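Local coordinates for protein probable dehydrogenase (Bordetella bronchiseptica, PDB 3MOI) that probably catalyses an NAD(P)-dependent oxidation or reduction of a substrate not yet identified, as a GFO/IDH/MocA-family oxidoreductase, at residues Y158-P163 / K261-L266; G173-Q178 / A374-S379; F5-L10 / L17-M22; D184-I189 / A226-S231; K46-P51 / Y278-P283. One frame throughout, in Å; residues are numbered along the deposited sequence.

The five contacts fall into two groups, with contact 1 touching one and lying about 5 Å (nearest atoms) from the other. Contacts 3 and 5 lie on the nucleotide-binding Rossmann side, with centres about 10 Å apart, and meet where Y48 OH lies 3.5 Å from A19 CB. Contacts 2 and 4 belong to the mixed-sheet half, with centres about 13 Å apart, and meet where I174 CD1 packs 3.7 Å from Y230 CD2. Contact 1 touches contact 5 through P160 CD and Y278 CE2, 4.0 Å apart. Contact 3 includes G9 of a probable glycine-rich dinucleotide-binding motif, and F280 of contact 5 comes near it, whereas contacts 4 and 5 have centres about 34 Å apart.

Contact 1. Residues Y158-P163 / K261-L266; sequences YRPRRP and KVLRQL
With chi1 at -80°, the CG of L263 lies anti to its own carbonyl carbon, and the forked end of the leucine leaves the helix in the direction of Y158. The tyrosine likewise keeps its CG beside the backbone N, and the two side chains meet at about a right angle. The fork straddles a backbone oxygen: both L263 CD1 and L263 CD2 stand 3.3 Å from Y158 O. L263 CD2 also lies at the edge of the tyrosine ring, near its plane, and is 4.1 Å from Y158 CB. The other branch turns to the proline, where L263 CD1 comes within 4.3 Å of P160 CG. A leucine suits this spot because its two methyls can serve two neighbours at once.

The segment 158-163 is an irregular loop of the GFO/IDH/MocA C-terminal domain, between strand 145-153 and helix 174-177. Helix 258-265 comes later in the chain and packs on this loop through L263 in its last turn. No hydrogen bond crosses between them, and the contact rests on van der Waals packing, of methyls against a carbonyl oxygen as well as of apolar side chains. P160, with no backbone N-H to satisfy, adds a compact apolar ring, which also touches L273 of helix 270-278.

Several polar groups of the loop find partners elsewhere. The hydroxyl of Y158 hydrogen-bonds to D205, and its ring makes a cation-pi contact with R260. The guanidinium of R159 forms a salt bridge with D155, while that of R161 pairs with E165.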
# COMPACT_ATOMS: atom_id res chain seq x y z
N TYR A 158 17.46 -0.10 12.39
CA TYR A 158 18.03 0.33 13.65
C TYR A 158 18.10 -0.78 14.71
O TYR A 158 18.29 -0.48 15.85
CB TYR A 158 17.30 1.57 14.15
CG TYR A 158 17.53 2.73 13.19
CD1 TYR A 158 18.64 3.56 13.32
CD2 TYR A 158 16.70 2.94 12.11
CE1 TYR A 158 18.88 4.61 12.41
CE2 TYR A 158 16.94 3.96 11.21
CZ TYR A 158 18.03 4.79 11.37
OH TYR A 158 18.21 5.79 10.47
N ARG A 159 17.97 -2.04 14.32
CA ARG A 159 18.30 -3.14 15.20
C ARG A 159 19.83 -3.24 15.20
O ARG A 159 20.49 -2.71 14.33
CB ARG A 159 17.69 -4.44 14.69
CG ARG A 159 16.21 -4.32 14.40
CD ARG A 159 15.54 -5.64 14.18
NE ARG A 159 14.18 -5.40 13.69
CZ ARG A 159 13.51 -6.17 12.83
NH1 ARG A 159 14.04 -7.28 12.33
NH2 ARG A 159 12.29 -5.79 12.45
N PRO A 160 20.40 -3.87 16.22
CA PRO A 160 21.85 -3.93 16.33
C PRO A 160 22.54 -4.75 15.24
O PRO A 160 22.23 -5.91 15.08
CB PRO A 160 22.06 -4.59 17.70
CG PRO A 160 20.88 -4.18 18.48
CD PRO A 160 19.74 -4.15 17.51
N ARG A 161 23.52 -4.15 14.55
CA ARG A 161 24.13 -4.75 13.37
C ARG A 161 25.64 -4.70 13.38
O ARG A 161 26.26 -3.78 13.91
CB ARG A 161 23.68 -4.00 12.13
CG ARG A 161 22.20 -3.91 11.93
CD ARG A 161 21.61 -5.13 11.24
NE ARG A 161 20.16 -5.02 11.22
CZ ARG A 161 19.30 -6.04 11.17
NH1 ARG A 161 19.71 -7.31 11.14
NH2 ARG A 161 18.00 -5.77 11.17
N ARG A 162 26.23 -5.69 12.72
CA ARG A 162 27.64 -5.68 12.44
C ARG A 162 27.84 -4.74 11.25
O ARG A 162 26.92 -4.57 10.44
CB ARG A 162 28.13 -7.10 12.15
CG ARG A 162 28.06 -8.04 13.38
CD ARG A 162 28.71 -9.40 13.12
NE ARG A 162 28.78 -10.28 14.31
CZ ARG A 162 27.85 -11.16 14.71
NH1 ARG A 162 26.69 -11.31 14.05
NH2 ARG A 162 28.08 -11.90 15.78
N PRO A 163 29.01 -4.12 11.13
CA PRO A 163 29.18 -3.10 10.10
C PRO A 163 29.11 -3.62 8.67
O PRO A 163 28.66 -2.90 7.79
CB PRO A 163 30.54 -2.49 10.42
CG PRO A 163 31.32 -3.63 11.05
CD PRO A 163 30.28 -4.45 11.80
N LYS A 261 16.61 4.70 19.83
CA LYS A 261 16.96 5.10 21.20
C LYS A 261 18.05 4.19 21.73
O LYS A 261 19.13 4.65 22.08
CB LYS A 261 15.72 5.01 22.12
CG LYS A 261 15.77 5.85 23.43
CD LYS A 261 14.51 5.63 24.36
CE LYS A 261 13.15 5.37 23.54
NZ LYS A 261 12.64 6.50 22.61
N VAL A 262 17.78 2.90 21.74
CA VAL A 262 18.76 1.93 22.22
C VAL A 262 20.15 2.20 21.61
O VAL A 262 21.15 2.16 22.31
CB VAL A 262 18.32 0.46 21.99
CG1 VAL A 262 19.47 -0.48 22.22
CG2 VAL A 262 17.13 0.08 22.89
N LEU A 263 20.22 2.53 20.33
CA LEU A 263 21.54 2.71 19.70
C LEU A 263 22.20 4.03 20.05
O LEU A 263 23.41 4.08 20.17
CB LEU A 263 21.45 2.57 18.18
CG LEU A 263 21.41 1.19 17.50
CD1 LEU A 263 20.56 0.09 18.21
CD2 LEU A 263 20.91 1.45 16.04
N ARG A 264 21.43 5.09 20.22
CA ARG A 264 21.98 6.43 20.46
C ARG A 264 22.66 6.51 21.86
O ARG A 264 23.76 7.09 22.02
CB ARG A 264 20.85 7.47 20.32
CG ARG A 264 21.26 8.93 20.53
CD ARG A 264 20.09 9.95 20.26
NE ARG A 264 18.79 9.60 20.87
CZ ARG A 264 18.48 9.69 22.18
NH1 ARG A 264 19.36 10.11 23.09
NH2 ARG A 264 17.26 9.34 22.58
N GLN A 265 22.00 5.90 22.84
CA GLN A 265 22.49 5.84 24.22
C GLN A 265 23.57 4.80 24.39
O GLN A 265 24.37 4.88 25.33
CB GLN A 265 21.34 5.49 25.16
CG GLN A 265 20.27 6.59 25.21
CD GLN A 265 19.08 6.18 26.06
OE1 GLN A 265 18.75 4.98 26.18
NE2 GLN A 265 18.42 7.17 26.66
N LEU A 266 23.59 3.81 23.51
CA LEU A 266 24.60 2.77 23.55
C LEU A 266 25.97 3.40 23.71
O LEU A 266 26.36 4.26 22.91
CB LEU A 266 24.60 1.95 22.26
CG LEU A 266 25.78 0.99 22.02
CD1 LEU A 266 27.02 1.79 21.58
CD2 LEU A 266 26.06 0.07 23.21

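Contact 2. Residues G173-Q178 / A374-S379; sequences GIIYNQ and AVLESS
The short helix 174-177 lies beside the long C-terminal helix 362-381, the backbones coming nearest between I175 and V375, whose CA atoms are 7.9 Å apart. I175 points toward the long helix, and its CG1 methylene and CD1 methyl go to different partners: CD1 of I175 meets CG1 of V375 at 4.1 Å, and CG1 of I175 meets CD2 of L376 at the same distance. The pairs cross obliquely. In V375 the branch used is CG1, held anti to the backbone N (chi1 167°).

L376 divides its methyls likewise. CD2 takes the isoleucine, while CD1 of L376 touches the phenolic end of Y176, 3.6 Å from Y176 OH, with the two side chains at about a right angle. The tyrosine is long enough to bring its end close although its first bond does not aim at the helix; its side chain also touches L369 and L373.

Within the short helix, N177 ND2 hydrogen-bonds to G173 O (2.7 Å, N-H...O angle 152°), tying the ends of this single turn together, and it also bonds to G171 O. G173, the N-cap residue, has a positive phi of 87°, which a glycine adopts readily.

The interface is thus largely buried and mostly hydrocarbon, with the Y176 hydroxyl against a methyl and no hydrogen bond across it. Between these segments, dispersion and the exclusion of water probably supply the attraction, and the fit depends on shape rather than on bond direction.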
# COMPACT_ATOMS: atom_id res chain seq x y z
N GLY A 173 21.14 -4.74 4.24
CA GLY A 173 20.01 -3.93 3.89
C GLY A 173 18.82 -4.70 3.45
O GLY A 173 18.84 -5.95 3.29
N ILE A 174 17.77 -3.94 3.22
CA ILE A 174 16.49 -4.53 3.11
C ILE A 174 16.29 -5.29 1.81
O ILE A 174 15.38 -6.12 1.76
CB ILE A 174 15.33 -3.50 3.32
CG1 ILE A 174 15.23 -2.51 2.18
CG2 ILE A 174 15.46 -2.74 4.65
CD1 ILE A 174 13.75 -2.39 1.65
N ILE A 175 17.10 -5.06 0.77
CA ILE A 175 16.85 -5.72 -0.47
C ILE A 175 17.06 -7.23 -0.35
O ILE A 175 16.33 -8.07 -0.96
CB ILE A 175 17.74 -5.20 -1.63
CG1 ILE A 175 17.45 -3.73 -2.00
CG2 ILE A 175 17.56 -6.11 -2.92
CD1 ILE A 175 16.07 -3.27 -1.83
N TYR A 176 18.06 -7.60 0.40
CA TYR A 176 18.38 -9.01 0.53
C TYR A 176 17.86 -9.67 1.83
O TYR A 176 17.82 -10.89 1.94
CB TYR A 176 19.89 -9.14 0.53
CG TYR A 176 20.56 -8.76 -0.74
CD1 TYR A 176 20.31 -9.49 -1.92
CD2 TYR A 176 21.52 -7.72 -0.77
CE1 TYR A 176 20.97 -9.15 -3.11
CE2 TYR A 176 22.15 -7.35 -1.97
CZ TYR A 176 21.90 -8.09 -3.13
OH TYR A 176 22.59 -7.82 -4.31
N ASN A 177 17.50 -8.86 2.80
CA ASN A 177 17.21 -9.37 4.17
C ASN A 177 15.73 -9.21 4.56
O ASN A 177 15.30 -9.69 5.61
CB ASN A 177 18.14 -8.65 5.14
CG ASN A 177 19.62 -8.93 4.81
OD1 ASN A 177 20.09 -10.05 4.99
ND2 ASN A 177 20.33 -7.94 4.27
N GLN A 178 14.96 -8.49 3.74
CA GLN A 178 13.55 -8.24 4.06
C GLN A 178 12.61 -8.45 2.83
O GLN A 178 11.64 -9.21 2.85
CB GLN A 178 13.42 -6.86 4.65
CG GLN A 178 14.04 -6.69 6.07
CD GLN A 178 13.21 -7.45 7.14
OE1 GLN A 178 13.43 -8.64 7.40
NE2 GLN A 178 12.22 -6.78 7.69
N ALA A 374 16.51 -7.21 -9.85
CA ALA A 374 15.74 -6.39 -10.76
C ALA A 374 15.23 -5.15 -10.02
O ALA A 374 15.13 -4.05 -10.60
CB ALA A 374 14.61 -7.21 -11.40
N VAL A 375 14.98 -5.28 -8.72
CA VAL A 375 14.67 -4.12 -7.88
C VAL A 375 15.87 -3.16 -7.86
O VAL A 375 15.71 -1.93 -8.02
CB VAL A 375 14.31 -4.54 -6.44
CG1 VAL A 375 14.32 -3.31 -5.51
CG2 VAL A 375 12.90 -5.26 -6.44
N LEU A 376 17.08 -3.69 -7.71
CA LEU A 376 18.24 -2.83 -7.73
C LEU A 376 18.38 -2.15 -9.09
O LEU A 376 18.57 -0.94 -9.11
CB LEU A 376 19.53 -3.54 -7.35
CG LEU A 376 19.72 -3.92 -5.86
CD1 LEU A 376 20.82 -4.99 -5.71
CD2 LEU A 376 20.00 -2.70 -4.98
N GLU A 377 18.24 -2.89 -10.21
CA GLU A 377 18.35 -2.27 -11.52
C GLU A 377 17.26 -1.22 -11.78
O GLU A 377 17.57 -0.13 -12.29
CB GLU A 377 18.29 -3.30 -12.62
CG GLU A 377 18.42 -2.70 -14.02
CD GLU A 377 18.38 -3.75 -15.16
OE1 GLU A 377 18.62 -4.97 -14.89
OE2 GLU A 377 18.08 -3.35 -16.33
N SER A 378 16.00 -1.56 -11.47
CA SER A 378 14.89 -0.67 -11.80
C SER A 378 15.06 0.64 -11.05
O SER A 378 14.75 1.70 -11.57
CB SER A 378 13.57 -1.27 -11.38
OG SER A 378 12.54 -0.40 -11.71
N SER A 379 15.60 0.56 -9.85
CA SER A 379 15.75 1.71 -9.03
C SER A 379 16.90 2.58 -9.53
O SER A 379 16.89 3.76 -9.40
CB SER A 379 15.96 1.29 -7.56
OG SER A 379 16.22 2.45 -6.79

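Contact 3. Residues F5-L10 / L17-M22; sequences FGICGL and LMAPAM
One face of the F5 ring is covered by the terminal methyl of M22. The CE atom stands over the ring centre, 3.2 Å above the plane, in a close CH-pi contact, and M22 CE is 3.3 Å from F5 CG. The sulfur is less central: M22 SD lies 4.3 Å from the centroid of the F5 ring and 32° off its normal, an oblique Met-aromatic contact. M22 SD also lies 3.8 Å from F5 CB. The methionine reaches this far because its chain is extended beyond CG (chi2 -171°), and it meets the phenylalanine at about a right angle. A long, flexible thioether suits the place, since it can span the space between helix and strand and set a polarisable end on an aromatic face.

Two residues on, I7 makes the second point of contact. CD1 of I7 is 3.8 Å from CB of A19, a small residue, consistent with the close approach of strand and helix here. F5 and I7 both point toward the helix, as alternate strand residues do. The strand and helix segments run nearly antiparallel, at 165°, with axes 10.5 Å apart. The helix is kinked at P20, whose nitrogen has no hydrogen to give to the preceding turn.

This is the first strand and helix of the Rossmann beta-alpha-beta unit, and G9 follows the strand in a probable GxGxxG turn. Strands 28-34 and 67-70 flank strand 3-8 in the parallel sheet, while helix 340-352 touches both F5 and M22, and helix 38-48 covers A19.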
# COMPACT_ATOMS: atom_id res chain seq x y z
N PHE A 5 18.66 -34.21 11.96
CA PHE A 5 19.16 -32.94 11.46
C PHE A 5 20.45 -32.58 12.10
O PHE A 5 20.60 -32.78 13.30
CB PHE A 5 18.22 -31.81 11.82
CG PHE A 5 17.24 -31.49 10.78
CD1 PHE A 5 15.92 -31.90 10.91
CD2 PHE A 5 17.62 -30.79 9.65
CE1 PHE A 5 14.98 -31.57 9.92
CE2 PHE A 5 16.70 -30.49 8.66
CZ PHE A 5 15.39 -30.87 8.81
N GLY A 6 21.38 -32.05 11.31
CA GLY A 6 22.51 -31.30 11.87
C GLY A 6 22.31 -29.79 11.65
O GLY A 6 21.91 -29.39 10.57
N ILE A 7 22.60 -28.96 12.65
CA ILE A 7 22.55 -27.53 12.45
C ILE A 7 23.90 -26.97 12.13
O ILE A 7 24.84 -27.22 12.83
CB ILE A 7 22.04 -26.79 13.66
CG1 ILE A 7 20.67 -27.32 14.07
CG2 ILE A 7 21.93 -25.32 13.31
CD1 ILE A 7 19.93 -26.42 15.02
N CYS A 8 24.02 -26.20 11.07
CA CYS A 8 25.35 -25.71 10.61
C CYS A 8 25.34 -24.21 10.59
O CYS A 8 24.79 -23.63 9.64
CB CYS A 8 25.63 -26.23 9.21
SG CYS A 8 26.95 -25.38 8.27
N GLY A 9 25.92 -23.61 11.63
CA GLY A 9 25.94 -22.18 11.81
C GLY A 9 25.00 -21.86 12.95
O GLY A 9 23.81 -22.05 12.81
N LEU A 10 25.53 -21.36 14.07
CA LEU A 10 24.76 -21.22 15.29
C LEU A 10 24.61 -19.78 15.71
O LEU A 10 24.80 -19.43 16.88
CB LEU A 10 25.42 -22.04 16.40
CG LEU A 10 25.22 -23.57 16.39
CD1 LEU A 10 26.16 -24.26 17.39
CD2 LEU A 10 23.76 -24.01 16.64
N LEU A 17 16.18 -19.26 16.85
CA LEU A 17 14.90 -19.48 16.13
C LEU A 17 14.64 -20.93 15.80
O LEU A 17 13.63 -21.51 16.20
CB LEU A 17 14.86 -18.67 14.86
CG LEU A 17 14.03 -17.37 14.90
CD1 LEU A 17 13.65 -16.90 16.31
CD2 LEU A 17 14.71 -16.24 14.08
N MET A 18 15.56 -21.56 15.09
CA MET A 18 15.21 -22.84 14.51
C MET A 18 15.37 -23.95 15.49
O MET A 18 14.52 -24.83 15.57
CB MET A 18 16.04 -23.11 13.26
CG MET A 18 15.73 -24.42 12.60
SD MET A 18 13.99 -24.71 12.50
CE MET A 18 13.90 -26.17 11.56
N ALA A 19 16.45 -23.93 16.24
CA ALA A 19 16.77 -25.06 17.18
C ALA A 19 15.64 -25.46 18.15
O ALA A 19 15.26 -26.62 18.16
CB ALA A 19 18.02 -24.79 17.93
N PRO A 20 15.07 -24.52 18.91
CA PRO A 20 13.99 -24.92 19.83
C PRO A 20 12.80 -25.49 19.09
O PRO A 20 12.27 -26.55 19.46
CB PRO A 20 13.61 -23.61 20.54
CG PRO A 20 14.75 -22.65 20.24
CD PRO A 20 15.23 -23.06 18.88
N ALA A 21 12.45 -24.84 17.98
CA ALA A 21 11.37 -25.33 17.10
C ALA A 21 11.61 -26.74 16.61
O ALA A 21 10.67 -27.51 16.49
CB ALA A 21 11.16 -24.37 15.91
N MET A 22 12.87 -27.08 16.33
CA MET A 22 13.22 -28.46 15.96
C MET A 22 13.02 -29.43 17.12
O MET A 22 12.51 -30.54 16.89
CB MET A 22 14.68 -28.59 15.48
CG MET A 22 14.93 -28.40 14.00
SD MET A 22 16.60 -28.81 13.42
CE MET A 22 16.20 -28.56 11.73

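Contact 4. Residues D184-I189 / A226-S231; sequences DSIKTI and AVMVYS
I186 carries this contact with A226 and M228, and its side chain can be traced outward atom by atom. The CB leaves helix 179-190 pointing toward the strand and splits into two branches. The short one ends at CG2 of I186, which lies 3.9 Å from CB of A226. The longer branch starts at CG1, anti to the carbonyl carbon (chi1 -70°), and its extended second torsion sends CD1 onward. There the I186 CD1 methyl is 3.8 Å from A226 CB and 3.5 Å from M228 CE. Isoleucine suits the place because it uses both branches: CG2 and CD1 meet the small A226 methyl, and CD1 also meets the M228 methyl.

M228 gets there by a bend. Its chain runs out extended and then folds at chi3, -27°, which brings CE round to the I186 CD1 methyl. A226 and M228 are alternate residues of the strand, so both face the helix.

Within the helix, T188 OG1 donates to D184 O at 2.9 Å. The backbone N of T188 reaches the same oxygen from the opposite face of its plane, so two bonds grip this carbonyl.

Strand 225-231 lies in the mixed sheet between strands 145-153 and 213-220, and L218 of the latter touches I186, A226 and M228. On the other face of the strand, V227 packs on V227 of the second subunit, placing helix 179-190 and the subunit interface on opposite sides of the sheet.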
# COMPACT_ATOMS: atom_id res chain seq x y z
N ASP A 184 8.62 -13.72 -1.74
CA ASP A 184 8.27 -15.14 -1.67
C ASP A 184 6.81 -15.33 -1.35
O ASP A 184 6.20 -16.29 -1.82
CB ASP A 184 9.09 -15.87 -0.61
CG ASP A 184 10.55 -16.02 -1.00
OD1 ASP A 184 10.88 -16.06 -2.21
OD2 ASP A 184 11.38 -16.07 -0.08
N SER A 185 6.24 -14.40 -0.57
CA SER A 185 4.84 -14.53 -0.21
C SER A 185 3.97 -14.28 -1.43
O SER A 185 2.94 -14.99 -1.64
CB SER A 185 4.49 -13.58 0.93
OG SER A 185 5.31 -13.95 2.04
N ILE A 186 4.39 -13.30 -2.23
CA ILE A 186 3.64 -12.98 -3.43
C ILE A 186 3.67 -14.18 -4.36
O ILE A 186 2.65 -14.63 -4.79
CB ILE A 186 4.19 -11.75 -4.08
CG1 ILE A 186 3.87 -10.51 -3.21
CG2 ILE A 186 3.62 -11.55 -5.41
CD1 ILE A 186 4.65 -9.28 -3.60
N LYS A 187 4.82 -14.75 -4.61
CA LYS A 187 4.85 -15.97 -5.38
C LYS A 187 4.03 -17.13 -4.80
O LYS A 187 3.41 -17.91 -5.54
CB LYS A 187 6.26 -16.42 -5.50
CG LYS A 187 7.14 -15.46 -6.34
CD LYS A 187 8.29 -16.28 -6.94
CE LYS A 187 9.40 -16.45 -6.05
NZ LYS A 187 10.48 -17.19 -6.74
N THR A 188 4.07 -17.29 -3.50
CA THR A 188 3.36 -18.38 -2.87
C THR A 188 1.83 -18.21 -2.99
O THR A 188 1.13 -19.11 -3.43
CB THR A 188 3.75 -18.47 -1.42
OG1 THR A 188 5.12 -18.88 -1.29
CG2 THR A 188 2.83 -19.44 -0.67
N ILE A 189 1.31 -17.02 -2.62
CA ILE A 189 -0.10 -16.73 -2.73
C ILE A 189 -0.53 -16.89 -4.17
O ILE A 189 -1.58 -17.45 -4.41
CB ILE A 189 -0.40 -15.31 -2.25
CG1 ILE A 189 -0.21 -15.22 -0.73
CG2 ILE A 189 -1.83 -14.87 -2.59
CD1 ILE A 189 0.18 -13.79 -0.21
N ALA A 226 1.30 -7.05 -8.11
CA ALA A 226 1.48 -6.92 -6.68
C ALA A 226 2.26 -5.64 -6.37
O ALA A 226 3.29 -5.38 -6.93
CB ALA A 226 2.25 -8.04 -6.21
N VAL A 227 1.76 -4.82 -5.48
CA VAL A 227 2.52 -3.70 -4.98
C VAL A 227 3.21 -4.16 -3.72
O VAL A 227 2.58 -4.79 -2.88
CB VAL A 227 1.56 -2.49 -4.66
CG1 VAL A 227 2.16 -1.51 -3.63
CG2 VAL A 227 1.16 -1.78 -5.92
N MET A 228 4.48 -3.80 -3.55
CA MET A 228 5.29 -4.19 -2.40
C MET A 228 5.96 -2.90 -1.93
O MET A 228 6.60 -2.20 -2.72
CB MET A 228 6.31 -5.24 -2.85
CG MET A 228 7.35 -5.73 -1.88
SD MET A 228 8.64 -6.84 -2.64
CE MET A 228 7.60 -7.38 -3.88
N VAL A 229 5.74 -2.56 -0.66
CA VAL A 229 6.32 -1.40 -0.04
C VAL A 229 6.94 -1.79 1.29
O VAL A 229 6.34 -2.53 2.07
CB VAL A 229 5.24 -0.30 0.25
CG1 VAL A 229 5.83 0.79 1.19
CG2 VAL A 229 4.71 0.33 -1.02
N TYR A 230 8.12 -1.28 1.57
CA TYR A 230 8.88 -1.65 2.81
C TYR A 230 9.64 -0.44 3.26
O TYR A 230 10.30 0.22 2.44
CB TYR A 230 9.91 -2.77 2.56
CG TYR A 230 10.47 -3.24 3.85
CD1 TYR A 230 10.00 -4.37 4.45
CD2 TYR A 230 11.43 -2.48 4.54
CE1 TYR A 230 10.50 -4.78 5.65
CE2 TYR A 230 11.89 -2.86 5.71
CZ TYR A 230 11.41 -4.03 6.29
OH TYR A 230 11.89 -4.44 7.51
N SER A 231 9.60 -0.16 4.56
CA SER A 231 10.44 0.89 5.18
C SER A 231 10.87 0.46 6.59
O SER A 231 10.06 -0.10 7.35
CB SER A 231 9.66 2.18 5.26
OG SER A 231 10.43 3.22 5.81

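Contact 5. Residues K46-P51 / Y278-P283; sequences KEYGIP and YGFGGP
A Schellman motif at the end of helix 38-48, in the Rossmann domain, meets a type II beta turn formed by G279 to G282, with F280 as the bridge to E47 and Y48. In the first motif G49 takes a positive phi of 67°, a backbone shape that glycine adopts easily, and its N makes a weak bond to K46 O. In the second, G281 likewise has a positive phi (81°) at the third position of the turn, while F280 holds the second position and points toward the helix.

The phenylalanine uses the far end of its ring. CZ of F280 lies 4.0 Å from CB of E47 and 4.0 Å from CG of E47, which sits at the ring edge in the plane. The aliphatic part of the glutamate thus gives F280 a hydrocarbon neighbour. A bend at chi2 (87°) turns the carboxylate, its plane 63° from that of the ring; it makes a long, weak ion pair with R23.

F44 adds aromatic company, stacking with Y48 and meeting F280 edge-to-face, while R43 NH1 hydrogen-bonds to F280 O and secures the turn's backbone. The contact lies at the surface, and the F280 side chain comes near the probable GxGxxG residues without touching them. Between the two aromatic rings of the contact itself, CE1 of F280 comes to the edge of the Y48 ring, near its plane, 4.2 Å from CE2 of Y48.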
# COMPACT_ATOMS: atom_id res chain seq x y z
N LYS A 46 26.25 -28.63 25.16
CA LYS A 46 25.80 -28.96 26.53
C LYS A 46 24.28 -28.89 26.61
O LYS A 46 23.64 -29.84 27.02
CB LYS A 46 26.39 -28.00 27.63
CG LYS A 46 27.65 -28.53 28.41
CD LYS A 46 28.20 -27.57 29.50
CE LYS A 46 28.98 -28.32 30.67
NZ LYS A 46 29.47 -27.43 31.82
N GLU A 47 23.69 -27.76 26.22
CA GLU A 47 22.24 -27.57 26.38
C GLU A 47 21.36 -28.57 25.59
O GLU A 47 20.33 -29.00 26.11
CB GLU A 47 21.87 -26.14 25.99
CG GLU A 47 20.39 -25.90 25.80
CD GLU A 47 19.64 -25.53 27.07
OE1 GLU A 47 20.07 -25.88 28.21
OE2 GLU A 47 18.59 -24.86 26.90
N TYR A 48 21.74 -28.90 24.35
CA TYR A 48 20.97 -29.84 23.53
C TYR A 48 21.47 -31.30 23.61
O TYR A 48 20.88 -32.19 23.03
CB TYR A 48 20.91 -29.38 22.07
CG TYR A 48 19.92 -28.30 21.84
CD1 TYR A 48 18.71 -28.55 21.20
CD2 TYR A 48 20.17 -26.98 22.26
CE1 TYR A 48 17.78 -27.51 21.02
CE2 TYR A 48 19.26 -25.95 22.05
CZ TYR A 48 18.07 -26.23 21.45
OH TYR A 48 17.17 -25.21 21.28
N GLY A 49 22.55 -31.53 24.34
CA GLY A 49 23.01 -32.88 24.57
C GLY A 49 23.50 -33.52 23.29
O GLY A 49 23.25 -34.69 23.06
N ILE A 50 24.21 -32.75 22.47
CA ILE A 50 24.73 -33.32 21.24
C ILE A 50 26.22 -33.08 21.00
O ILE A 50 26.79 -32.14 21.56
CB ILE A 50 23.96 -32.76 20.06
CG1 ILE A 50 23.96 -31.23 20.11
CG2 ILE A 50 22.58 -33.33 20.06
CD1 ILE A 50 23.58 -30.61 18.78
N PRO A 51 26.83 -33.90 20.14
CA PRO A 51 28.21 -33.64 19.75
C PRO A 51 28.25 -32.38 18.88
O PRO A 51 27.35 -32.21 18.13
CB PRO A 51 28.59 -34.86 18.91
CG PRO A 51 27.33 -35.48 18.41
CD PRO A 51 26.22 -34.99 19.32
N TYR A 278 21.43 -11.17 20.56
CA TYR A 278 20.82 -12.13 19.64
C TYR A 278 21.60 -13.48 19.58
O TYR A 278 21.19 -14.42 18.91
CB TYR A 278 20.63 -11.47 18.25
CG TYR A 278 19.54 -10.37 18.21
CD1 TYR A 278 18.18 -10.71 18.15
CD2 TYR A 278 19.87 -9.02 18.26
CE1 TYR A 278 17.20 -9.73 18.12
CE2 TYR A 278 18.88 -8.03 18.22
CZ TYR A 278 17.55 -8.40 18.15
OH TYR A 278 16.58 -7.42 18.13
N GLY A 279 22.71 -13.58 20.31
CA GLY A 279 23.45 -14.83 20.39
C GLY A 279 22.74 -15.91 21.20
O GLY A 279 21.68 -15.67 21.81
N PHE A 280 23.35 -17.10 21.20
CA PHE A 280 22.79 -18.24 21.93
C PHE A 280 22.98 -18.09 23.44
O PHE A 280 24.12 -17.94 23.90
CB PHE A 280 23.40 -19.58 21.48
CG PHE A 280 22.86 -20.74 22.24
CD1 PHE A 280 21.54 -21.12 22.07
CD2 PHE A 280 23.62 -21.40 23.17
CE1 PHE A 280 20.99 -22.16 22.81
CE2 PHE A 280 23.08 -22.45 23.92
CZ PHE A 280 21.76 -22.82 23.74
N GLY A 281 21.89 -18.18 24.20
CA GLY A 281 21.95 -17.99 25.65
C GLY A 281 21.97 -16.53 26.08
O GLY A 281 22.19 -16.23 27.25
N GLY A 282 21.76 -15.61 25.13
CA GLY A 282 21.56 -14.22 25.43
C GLY A 282 20.10 -13.98 25.79
O GLY A 282 19.33 -14.94 25.91
N PRO A 283 19.72 -12.69 25.97
CA PRO A 283 18.38 -12.26 26.40
C PRO A 283 17.26 -12.94 25.65
O PRO A 283 16.38 -13.53 26.28
CB PRO A 283 18.37 -10.75 26.09
CG PRO A 283 19.78 -10.32 26.14
CD PRO A 283 20.64 -11.54 25.82